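Local structure of endo-xylogalacturonan hydrolase A (Aspergillus tubingensis, 4C2L) at residues Val222-Ile227 with Ile251-Ala256. The protein hydrolyses xylogalacturonan, the xylose-substituted galacturonan of the hairy regions of pectin, as a secreted family 28 glycoside hydrolase. Sequence-based numbering, arbitrary orientation.
Sequences VTVDTI and IYVTGA. With NAG (2-acetamido-2-deoxy-beta-D-glucopyranose), chain B.
V222 and I251 lie side by side on the buried face of two parallel strands. I251 has CG1 beside its backbone N (chi1 -53°), and a second bend at chi2 -63° brings I251 CD1 to 3.7 Å from V222 CG2. V224 and V253 also point the same way, and V224 CB sits against both V253 methyls, 4.0 Å from V253 CG1. I227 meets A256 with its branch methyl, I227 CG2 to A256 CB 3.8 Å, while its longer arm leads away. F215 of strand 213-215 packs against V222, I251 and V253 from within. These are neighbouring rungs of the right-handed parallel beta-helix of family 28, and such same-face ladders fill its interior. Y252 N to V222 O, V224 N to Y252 O and T254 N to V224 O, each 2.8 Å, join the rungs. The chain turns a corner at T226, and G255 beside it also has positive phi; I227 N still reaches G255 O at 3.0 Å, with the donor tilted 34° from the carbonyl plane.

The outer face is more polar. T254 turns its methyl to the D225 carboxylate, with T254 CG2 3.7 Å from D225 CG, and its OG1 is hydrogen-bonded to N287 ND2. T226 OG1 donates to D225 OD1. T223 CG2 stands at the edge of the Y252 ring. The acetamido methyl of a glycan NAG, C8, approaches that ring obliquely, 3.6 Å from Y252 CD2.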
loop_
_atom_site.group_PDB
_atom_site.type_symbol
_atom_site.label_atom_id
_atom_site.label_comp_id
_atom_site.label_asym_id
_atom_site.label_seq_id
_atom_site.Cartn_x
_atom_site.Cartn_y
_atom_site.Cartn_z
ATOM N N VAL A 222 -7.094 1.978 -11.067
ATOM C CA VAL A 222 -5.880 2.415 -10.367
ATOM C C VAL A 222 -4.710 2.271 -11.321
ATOM O O VAL A 222 -4.553 1.228 -11.979
ATOM C CB VAL A 222 -5.601 1.598 -9.083
ATOM C CG1 VAL A 222 -4.401 2.176 -8.314
ATOM C CG2 VAL A 222 -6.844 1.578 -8.193
ATOM N N THR A 223 -3.906 3.320 -11.397
ATOM C CA THR A 223 -2.671 3.285 -12.166
ATOM C C THR A 223 -1.518 3.509 -11.222
ATOM O O THR A 223 -1.536 4.453 -10.423
ATOM C CB THR A 223 -2.668 4.391 -13.233
ATOM O OG1 THR A 223 -3.731 4.147 -14.158
ATOM C CG2 THR A 223 -1.348 4.418 -13.998
ATOM N N VAL A 224 -0.517 2.641 -11.312
ATOM C CA VAL A 224 0.709 2.837 -10.591
ATOM C C VAL A 224 1.785 2.872 -11.687
ATOM O O VAL A 224 1.948 1.904 -12.428
ATOM C CB VAL A 224 1.009 1.664 -9.616
ATOM C CG1 VAL A 224 2.326 1.907 -8.871
ATOM C CG2 VAL A 224 -0.132 1.459 -8.615
ATOM N N ASP A 225 2.511 3.979 -11.767
ATOM C CA ASP A 225 3.521 4.159 -12.835
ATOM C C ASP A 225 4.832 4.653 -12.241
ATOM O O ASP A 225 4.911 5.805 -11.830
ATOM C CB ASP A 225 2.980 5.173 -13.843
ATOM C CG ASP A 225 3.884 5.355 -15.057
ATOM O OD1 ASP A 225 5.104 5.069 -14.987
ATOM O OD2 ASP A 225 3.347 5.791 -16.099
ATOM N N THR A 226 5.840 3.785 -12.225
ATOM C CA THR A 226 7.191 4.082 -11.721
ATOM C C THR A 226 7.230 4.112 -10.198
ATOM O O THR A 226 6.907 5.116 -9.551
ATOM C CB THR A 226 7.807 5.364 -12.328
ATOM O OG1 THR A 226 7.582 5.370 -13.741
ATOM C CG2 THR A 226 9.321 5.429 -12.036
ATOM N N ILE A 227 7.625 2.985 -9.641
ATOM C CA ILE A 227 7.651 2.831 -8.207
ATOM C C ILE A 227 8.832 1.954 -7.851
ATOM O O ILE A 227 9.172 1.003 -8.581
ATOM C CB ILE A 227 6.300 2.269 -7.683
ATOM C CG1 ILE A 227 6.307 2.165 -6.159
ATOM C CG2 ILE A 227 5.980 0.905 -8.309
ATOM C CD1 ILE A 227 4.904 2.083 -5.573
ATOM N N ILE A 251 -6.839 -2.396 -13.158
ATOM C CA ILE A 251 -5.608 -1.967 -12.488
ATOM C C ILE A 251 -4.460 -2.034 -13.479
ATOM O O ILE A 251 -4.306 -3.044 -14.182
ATOM C CB ILE A 251 -5.282 -2.904 -11.308
ATOM C CG1 ILE A 251 -6.472 -3.064 -10.322
ATOM C CG2 ILE A 251 -3.986 -2.501 -10.607
ATOM C CD1 ILE A 251 -6.912 -1.796 -9.625
ATOM N N TYR A 252 -3.631 -0.986 -13.513
ATOM C CA TYR A 252 -2.469 -1.002 -14.393
ATOM C C TYR A 252 -1.242 -0.579 -13.603
ATOM O O TYR A 252 -1.202 0.527 -13.060
ATOM C CB TYR A 252 -2.698 -0.080 -15.596
ATOM C CG TYR A 252 -1.537 -0.115 -16.556
ATOM C CD1 TYR A 252 -1.373 -1.194 -17.431
ATOM C CD2 TYR A 252 -0.584 0.899 -16.554
ATOM C CE1 TYR A 252 -0.283 -1.251 -18.299
ATOM C CE2 TYR A 252 0.505 0.855 -17.423
ATOM C CZ TYR A 252 0.649 -0.225 -18.278
ATOM O OH TYR A 252 1.743 -0.287 -19.120
ATOM N N VAL A 253 -0.253 -1.459 -13.536
ATOM C CA VAL A 253 0.973 -1.183 -12.790
ATOM C C VAL A 253 2.136 -1.327 -13.758
ATOM O O VAL A 253 2.294 -2.368 -14.384
ATOM C CB VAL A 253 1.192 -2.161 -11.634
ATOM C CG1 VAL A 253 2.497 -1.819 -10.915
ATOM C CG2 VAL A 253 0.025 -2.108 -10.647
ATOM N N THR A 254 2.940 -0.287 -13.880
ATOM C CA THR A 254 4.111 -0.364 -14.765
ATOM C C THR A 254 5.339 0.269 -14.117
ATOM O O THR A 254 5.218 1.208 -13.330
ATOM C CB THR A 254 3.813 0.263 -16.147
ATOM O OG1 THR A 254 4.860 -0.084 -17.076
ATOM C CG2 THR A 254 3.648 1.805 -16.046
ATOM N N GLY A 255 6.512 -0.261 -14.443
ATOM C CA GLY A 255 7.777 0.352 -14.021
ATOM C C GLY A 255 8.078 0.176 -12.548
ATOM O O GLY A 255 8.464 1.133 -11.867
ATOM N N ALA A 256 7.901 -1.038 -12.046
ATOM C CA ALA A 256 8.134 -1.315 -10.629
ATOM C C ALA A 256 9.492 -1.950 -10.411
ATOM O O ALA A 256 9.809 -2.992 -10.992
ATOM C CB ALA A 256 7.053 -2.228 -10.071
HETATM C C1 NAG B . -7.878 3.081 -17.994
HETATM C C2 NAG B . -6.839 4.169 -18.306
HETATM C C3 NAG B . -7.229 5.571 -17.839
HETATM C C4 NAG B . -8.717 5.885 -17.968
HETATM C C5 NAG B . -9.575 4.681 -17.556
HETATM C C6 NAG B . -11.052 4.942 -17.815
HETATM C C7 NAG B . -4.554 3.363 -18.412
HETATM C C8 NAG B . -3.282 3.072 -17.667
HETATM N N2 NAG B . -5.561 3.850 -17.693
HETATM O O3 NAG B . -6.522 6.475 -18.648
HETATM O O4 NAG B . -9.022 7.022 -17.180
HETATM O O5 NAG B . -9.187 3.530 -18.290
HETATM O O6 NAG B . -11.222 5.096 -19.205
HETATM O O7 NAG B . -4.648 3.147 -19.616
#